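Side-chain contacts in DnaJ homolog subfamily C member 3 (Mus musculus, PDB 3IEG), which acts as a co-chaperone in the endoplasmic reticulum's unfolded protein response, binding misfolded proteins through its TPR repeats and restraining an eIF-2-alpha kinase: residues 17-22 against 48-53; 28-33 against 38-43; 92-97 against 108-113. All coordinates share one frame; numbering follows the deposited sequence.

Contact 1: residues 17-22 against 48-53; sequences GQLADA and LAMGKS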
# COMPACT_ATOMS: atom_id res chain seq x y z
N GLY A 17 22.19 21.87 20.09
CA GLY A 17 21.15 20.90 19.79
C GLY A 17 19.71 21.39 19.92
O GLY A 17 18.77 20.62 19.69
N GLN A 18 19.53 22.66 20.27
CA GLN A 18 18.20 23.25 20.33
C GLN A 18 17.74 23.68 18.94
O GLN A 18 17.86 24.84 18.54
CB GLN A 18 18.13 24.37 21.37
CG GLN A 18 18.20 23.86 22.84
CD GLN A 18 18.26 25.01 23.86
OE1 GLN A 18 17.23 25.62 24.21
NE2 GLN A 18 19.47 25.31 24.35
N LEU A 19 17.22 22.72 18.19
CA LEU A 19 16.97 22.89 16.76
C LEU A 19 15.82 23.84 16.48
O LEU A 19 15.95 24.73 15.63
CB LEU A 19 16.71 21.54 16.10
CG LEU A 19 17.74 20.43 16.33
CD1 LEU A 19 17.35 19.17 15.54
CD2 LEU A 19 19.18 20.86 15.97
N ALA A 20 14.71 23.65 17.19
CA ALA A 20 13.53 24.47 16.98
C ALA A 20 13.83 25.92 17.33
O ALA A 20 13.49 26.83 16.58
CB ALA A 20 12.37 23.96 17.78
N ASP A 21 14.52 26.13 18.44
CA ASP A 21 14.91 27.47 18.82
C ASP A 21 15.88 28.10 17.82
O ASP A 21 15.76 29.28 17.51
CB ASP A 21 15.50 27.48 20.23
CG ASP A 21 14.49 27.03 21.27
OD1 ASP A 21 13.27 27.08 21.00
OD2 ASP A 21 14.94 26.62 22.36
N ALA A 22 16.83 27.31 17.32
CA ALA A 22 17.72 27.76 16.24
C ALA A 22 16.91 28.16 15.02
O ALA A 22 17.09 29.25 14.48
CB ALA A 22 18.74 26.71 15.89
N LEU A 48 17.93 20.56 7.77
CA LEU A 48 18.70 19.37 7.45
C LEU A 48 18.95 18.53 8.70
O LEU A 48 18.79 17.30 8.67
CB LEU A 48 20.01 19.72 6.74
CG LEU A 48 20.13 19.43 5.23
CD1 LEU A 48 18.81 19.04 4.55
CD2 LEU A 48 20.81 20.58 4.47
N ALA A 49 19.32 19.19 9.80
CA ALA A 49 19.57 18.52 11.07
C ALA A 49 18.31 17.84 11.64
O ALA A 49 18.39 16.76 12.20
CB ALA A 49 20.17 19.48 12.07
N MSE A 50 17.16 18.49 11.50
CA MSE A 50 15.88 17.88 11.79
C MSE A 50 15.56 16.75 10.81
O MSE A 50 14.73 15.87 11.08
CB MSE A 50 14.77 18.92 11.70
CG MSE A 50 14.87 20.06 12.71
SE MSE A 50 13.44 21.40 12.48
CE MSE A 50 13.57 22.30 14.20
N GLY A 51 16.20 16.78 9.65
CA GLY A 51 15.93 15.83 8.59
C GLY A 51 14.68 16.15 7.79
O GLY A 51 14.04 15.24 7.28
N LYS A 52 14.33 17.43 7.67
CA LYS A 52 13.15 17.82 6.89
C LYS A 52 13.56 18.41 5.54
O LYS A 52 13.60 19.63 5.36
CB LYS A 52 12.28 18.83 7.66
CG LYS A 52 11.80 18.39 9.04
CD LYS A 52 10.76 19.33 9.59
CE LYS A 52 10.77 19.34 11.10
NZ LYS A 52 9.74 20.27 11.67
N SER A 53 13.87 17.52 4.59
CA SER A 53 14.42 17.94 3.29
C SER A 53 13.43 18.74 2.44
O SER A 53 13.84 19.60 1.67
CB SER A 53 14.91 16.74 2.51
OG SER A 53 13.83 15.89 2.17
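Leu19 and Met50 meet at the surface between the first two tetratricopeptide (TPR) repeats, where the opening turn of helix 19-32 faces the last turn of helix 37-50. Met50, here a selenomethionine, does most of the reaching. Its CB does not aim straight at the other helix, but beyond CG the chain runs extended (chi2 178°, chi3 163°) and carries the terminal methyl onto the first turn of helix 19-32. There Met50 CE lies 3.7 Å from Leu19 CB, 3.5 Å from the backbone N of Ala20 and 4.1 Å from Ala20 CB, resting against the Leu19-Ala20 peptide as well as the two side chains. Leu19 answers from the opposite direction, its side chain sliding past that of Met50. One branch, Leu19 CD1, comes 3.9 Å from Met50 CG, while the other, Leu19 CD2, lies 4.3 Å from Ala49 CB. A long, flexible side chain suits Met50, since it spans backbones whose Leu19 and Met50 CA atoms are 7.1 Å apart; Ala20 and Ala49 are small enough to let the longer side chains lie across them. Each TPR repeat is a hairpin of two antiparallel helices, and the turns within repeats 1 and 2 that lie beside this contact each contain a glycine with positive phi. Gly17 ends helix 2-15 and Gly51 ends helix 37-50, each in a Schellman motif. At Gly17, phi is 85°, a positive value that glycine adopts readily. Gln18 follows as the N-cap of helix 19-32, accepting a backbone bond at its O from Ala22 N (2.9 Å), which starts the turn that presents Leu19. Leu14 of helix 2-15 also touches Leu19, and Leu13 touches Ala22.

Contact 2: residues 28-33 against 38-43; sequences AAVDGD and IAYYRR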
# COMPACT_ATOMS: atom_id res chain seq x y z
N ALA A 28 13.64 34.58 11.93
CA ALA A 28 13.66 35.99 12.29
C ALA A 28 14.69 36.73 11.46
O ALA A 28 14.43 37.83 10.99
CB ALA A 28 13.97 36.16 13.78
N ALA A 29 15.86 36.12 11.29
CA ALA A 29 16.93 36.70 10.50
C ALA A 29 16.50 36.85 9.03
O ALA A 29 16.68 37.91 8.43
CB ALA A 29 18.19 35.86 10.61
N VAL A 30 15.93 35.78 8.47
CA VAL A 30 15.45 35.82 7.09
C VAL A 30 14.36 36.89 6.91
O VAL A 30 14.37 37.63 5.93
CB VAL A 30 14.93 34.45 6.64
CG1 VAL A 30 14.07 34.57 5.37
CG2 VAL A 30 16.10 33.49 6.42
N ASP A 31 13.43 36.97 7.86
CA ASP A 31 12.36 37.96 7.81
C ASP A 31 12.88 39.39 7.90
O ASP A 31 12.35 40.29 7.24
CB ASP A 31 11.36 37.69 8.92
CG ASP A 31 10.15 36.91 8.44
OD1 ASP A 31 10.04 36.63 7.22
OD2 ASP A 31 9.30 36.58 9.30
N GLY A 32 13.91 39.57 8.73
CA GLY A 32 14.56 40.86 8.93
C GLY A 32 15.35 41.32 7.72
O GLY A 32 15.54 42.52 7.53
N ASP A 33 15.81 40.37 6.89
CA ASP A 33 16.55 40.68 5.65
C ASP A 33 16.39 39.60 4.58
O ASP A 33 17.16 38.65 4.53
CB ASP A 33 18.04 40.91 5.95
CG ASP A 33 18.81 41.45 4.75
OD1 ASP A 33 19.93 41.96 4.99
OD2 ASP A 33 18.34 41.36 3.59
N ILE A 38 23.36 33.85 3.70
CA ILE A 38 23.65 32.93 4.81
C ILE A 38 22.45 32.65 5.68
O ILE A 38 22.30 31.54 6.16
CB ILE A 38 24.85 33.32 5.73
CG1 ILE A 38 25.21 34.79 5.55
CG2 ILE A 38 26.04 32.39 5.48
CD1 ILE A 38 24.66 35.66 6.64
N ALA A 39 21.60 33.65 5.87
CA ALA A 39 20.40 33.46 6.68
C ALA A 39 19.62 32.26 6.15
O ALA A 39 19.27 31.37 6.91
CB ALA A 39 19.54 34.71 6.69
N TYR A 40 19.40 32.21 4.83
CA TYR A 40 18.72 31.08 4.21
C TYR A 40 19.54 29.81 4.35
O TYR A 40 18.97 28.72 4.49
CB TYR A 40 18.43 31.34 2.73
CG TYR A 40 17.35 32.36 2.47
CD1 TYR A 40 16.00 32.03 2.59
CD2 TYR A 40 17.68 33.66 2.08
CE1 TYR A 40 15.00 32.98 2.34
CE2 TYR A 40 16.71 34.61 1.84
CZ TYR A 40 15.37 34.27 1.96
OH TYR A 40 14.41 35.22 1.71
N TYR A 41 20.86 29.93 4.30
CA TYR A 41 21.70 28.75 4.46
C TYR A 41 21.59 28.21 5.89
O TYR A 41 21.36 27.03 6.08
CB TYR A 41 23.16 29.04 4.08
CG TYR A 41 24.07 27.84 4.25
CD1 TYR A 41 23.93 26.71 3.44
CD2 TYR A 41 25.07 27.84 5.23
CE1 TYR A 41 24.76 25.60 3.60
CE2 TYR A 41 25.90 26.74 5.40
CZ TYR A 41 25.75 25.63 4.58
OH TYR A 41 26.58 24.53 4.75
N ARG A 42 21.71 29.09 6.88
CA ARG A 42 21.61 28.68 8.27
C ARG A 42 20.29 27.98 8.55
O ARG A 42 20.26 26.90 9.18
CB ARG A 42 21.79 29.87 9.21
CG ARG A 42 23.15 30.55 9.10
CD ARG A 42 24.30 29.60 9.39
NE ARG A 42 25.57 30.32 9.40
CZ ARG A 42 26.75 29.76 9.16
NH1 ARG A 42 26.84 28.47 8.87
NH2 ARG A 42 27.84 30.51 9.20
N ARG A 43 19.20 28.57 8.06
CA ARG A 43 17.90 27.93 8.19
C ARG A 43 17.88 26.57 7.52
O ARG A 43 17.28 25.65 8.04
CB ARG A 43 16.79 28.81 7.62
CG ARG A 43 15.41 28.33 8.06
CD ARG A 43 14.31 29.33 7.75
NE ARG A 43 14.09 29.44 6.32
CZ ARG A 43 13.43 30.43 5.74
NH1 ARG A 43 12.92 31.40 6.47
NH2 ARG A 43 13.28 30.44 4.42
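Val30 and Ala39 bring their CA atoms within 5.5 Å, where the nearly antiparallel axes of helix 28-32 and helix 38-43 approach to 8.9 Å at 156°. The small Ala39 allows the backbones to come this close: its CB meets Val30 CG2 at 3.7 Å and Ala29 CB at 4.3 Å. Val30 then spreads its branches over two flat groups, crossing each side chain at about a right angle. With CG1 anti to the backbone N (chi1 164°), that methyl reaches Tyr40 CE1 and Arg43 NH1, both at 3.5 Å. The other methyl, CG2, lies over a face of the Tyr40 ring in a CH-pi contact, 4.2 Å from the centroid, and also over a face of the Arg43 guanidinium, offset toward its rim. Arg43 gets there through a bend at chi3 (69°). A branched valine thus supplies apolar cover to both groups while their polar ends are engaged elsewhere: Tyr40 OH hydrogen-bonds to Pro34 O in the connecting turn, and Arg43 NE forms a salt bridge with Asp59 of helix 53-66. Across the contact itself the attraction is probably mainly dispersive, and the polar anchors beyond it probably fix how the ring and guanidinium planes are turned toward Val30.

Contact 3: residues 92-97 against 108-113; sequences DDFKKV and KEAESQ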
# COMPACT_ATOMS: atom_id res chain seq x y z
N ASP A 92 24.44 17.50 -12.43
CA ASP A 92 24.69 18.88 -12.75
C ASP A 92 25.20 19.64 -11.52
O ASP A 92 26.20 20.36 -11.61
CB ASP A 92 23.42 19.52 -13.29
CG ASP A 92 23.68 20.88 -13.90
OD1 ASP A 92 24.06 20.93 -15.09
OD2 ASP A 92 23.52 21.90 -13.19
N ASP A 93 24.54 19.47 -10.37
CA ASP A 93 24.97 20.11 -9.12
C ASP A 93 26.33 19.64 -8.63
O ASP A 93 27.19 20.48 -8.34
CB ASP A 93 23.92 19.96 -8.02
CG ASP A 93 23.01 21.17 -7.91
OD1 ASP A 93 23.22 22.13 -8.67
OD2 ASP A 93 22.09 21.17 -7.08
N PHE A 94 26.54 18.33 -8.57
CA PHE A 94 27.84 17.80 -8.17
C PHE A 94 28.94 18.26 -9.11
O PHE A 94 30.01 18.66 -8.65
CB PHE A 94 27.81 16.28 -8.16
CG PHE A 94 26.88 15.68 -7.14
CD1 PHE A 94 27.01 15.99 -5.79
CD2 PHE A 94 25.90 14.78 -7.54
CE1 PHE A 94 26.15 15.44 -4.86
CE2 PHE A 94 25.04 14.20 -6.60
CZ PHE A 94 25.17 14.53 -5.26
N LYS A 95 28.70 18.21 -10.41
CA LYS A 95 29.68 18.67 -11.38
C LYS A 95 30.06 20.14 -11.18
O LYS A 95 31.23 20.50 -11.24
CB LYS A 95 29.21 18.41 -12.82
CG LYS A 95 29.54 17.01 -13.35
CD LYS A 95 28.78 16.67 -14.64
CE LYS A 95 29.14 15.23 -15.10
NZ LYS A 95 28.03 14.47 -15.80
N LYS A 96 29.07 21.00 -10.94
CA LYS A 96 29.34 22.42 -10.72
C LYS A 96 30.09 22.70 -9.40
O LYS A 96 30.85 23.68 -9.30
CB LYS A 96 28.05 23.24 -10.79
CG LYS A 96 27.47 23.38 -12.19
CD LYS A 96 26.23 24.28 -12.19
CE LYS A 96 25.64 24.46 -13.58
NZ LYS A 96 24.28 25.10 -13.55
N VAL A 97 29.86 21.85 -8.40
CA VAL A 97 30.59 21.87 -7.15
C VAL A 97 32.09 21.68 -7.42
O VAL A 97 32.92 22.43 -6.89
CB VAL A 97 30.06 20.78 -6.17
CG1 VAL A 97 31.10 20.40 -5.13
CG2 VAL A 97 28.75 21.22 -5.50
N LYS A 108 35.82 15.40 -2.44
CA LYS A 108 35.69 13.94 -2.31
C LYS A 108 34.23 13.48 -2.29
O LYS A 108 33.88 12.49 -2.93
CB LYS A 108 36.44 13.38 -1.08
CG LYS A 108 36.41 11.83 -0.99
CD LYS A 108 37.18 11.22 0.20
CE LYS A 108 38.65 10.90 -0.16
NZ LYS A 108 39.56 12.09 -0.06
N GLU A 109 33.39 14.21 -1.55
CA GLU A 109 31.94 13.94 -1.45
C GLU A 109 31.26 14.02 -2.84
O GLU A 109 30.48 13.14 -3.20
CB GLU A 109 31.28 14.89 -0.44
CG GLU A 109 30.23 14.24 0.46
CD GLU A 109 29.90 15.07 1.72
OE1 GLU A 109 28.69 15.35 1.94
OE2 GLU A 109 30.82 15.44 2.50
N ALA A 110 31.59 15.06 -3.61
CA ALA A 110 31.02 15.25 -4.94
C ALA A 110 31.49 14.22 -5.97
O ALA A 110 30.70 13.80 -6.81
CB ALA A 110 31.27 16.65 -5.44
N GLU A 111 32.75 13.82 -5.91
CA GLU A 111 33.27 12.77 -6.80
C GLU A 111 32.62 11.43 -6.47
O GLU A 111 32.27 10.64 -7.36
CB GLU A 111 34.80 12.64 -6.71
CG GLU A 111 35.57 13.86 -7.21
CD GLU A 111 35.72 13.93 -8.73
OE1 GLU A 111 36.66 14.63 -9.18
OE2 GLU A 111 34.93 13.29 -9.47
N SER A 112 32.46 11.18 -5.17
CA SER A 112 31.82 9.98 -4.67
C SER A 112 30.35 9.91 -5.14
O SER A 112 29.85 8.85 -5.53
CB SER A 112 31.92 9.96 -3.15
OG SER A 112 31.23 8.86 -2.61
N GLN A 113 29.67 11.06 -5.12
CA GLN A 113 28.28 11.13 -5.53
C GLN A 113 28.10 11.08 -7.05
O GLN A 113 27.05 10.67 -7.53
CB GLN A 113 27.61 12.37 -4.93
CG GLN A 113 27.44 12.37 -3.40
CD GLN A 113 26.44 11.35 -2.91
OE1 GLN A 113 26.70 10.15 -2.92
NE2 GLN A 113 25.28 11.83 -2.47
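Phe94 and Gln113 make the CH-pi part of this contact. Gln113 CB sits over one face of the Phe94 ring, 3.4 Å from its centroid and 18° off the normal, displaced toward the rim on the side of CZ and CE1, and Gln113 CG follows at 3.6 Å from Phe94 CE1. The glutamine bends at chi2, and its amide plane stands 72° from the ring, so aliphatic carbons rather than a stacked amide cover the phenyl. Apolar contacts centre on Ala110, whose CB meets Val97 CG1 at 3.8 Å and Phe94 CD1 at 4.3 Å; a small residue fits where the Phe94 and Ala110 CA atoms come within 5.2 Å. The polar interactions belong to other partners: Gln113 NE2 donates to His79 ND1, which ties the amide to helix 71-84. In this all-helical fold, segments 92-97 and 108-113 cross with a signed angle of -144°, their axes 9.0 Å apart at closest approach; the first belongs to helix 87-98 in the third TPR repeat, the second to the long helix 104-132. Helix 71-84 borders both, meeting Asp93 through Leu81 and Gln113 through Leu82.

Contacts 1 and 2 join the same two helices, 19-32 and 37-50, at different levels: their centres lie 14 Å apart and their nearest atoms about 5 Å. Contact 2 holds the buried level beside the short turn between the helices, and contact 1 the exposed far end, so together they span the boundary between the first two repeats, the repeats that form the hydrophobic groove binding misfolded proteins. Contact 3 comes later in the chain, its centre about 25 Å from that of contact 1 and 26 Å from that of contact 2; it continues the helix-on-helix stacking from the third repeat to helix 104-132.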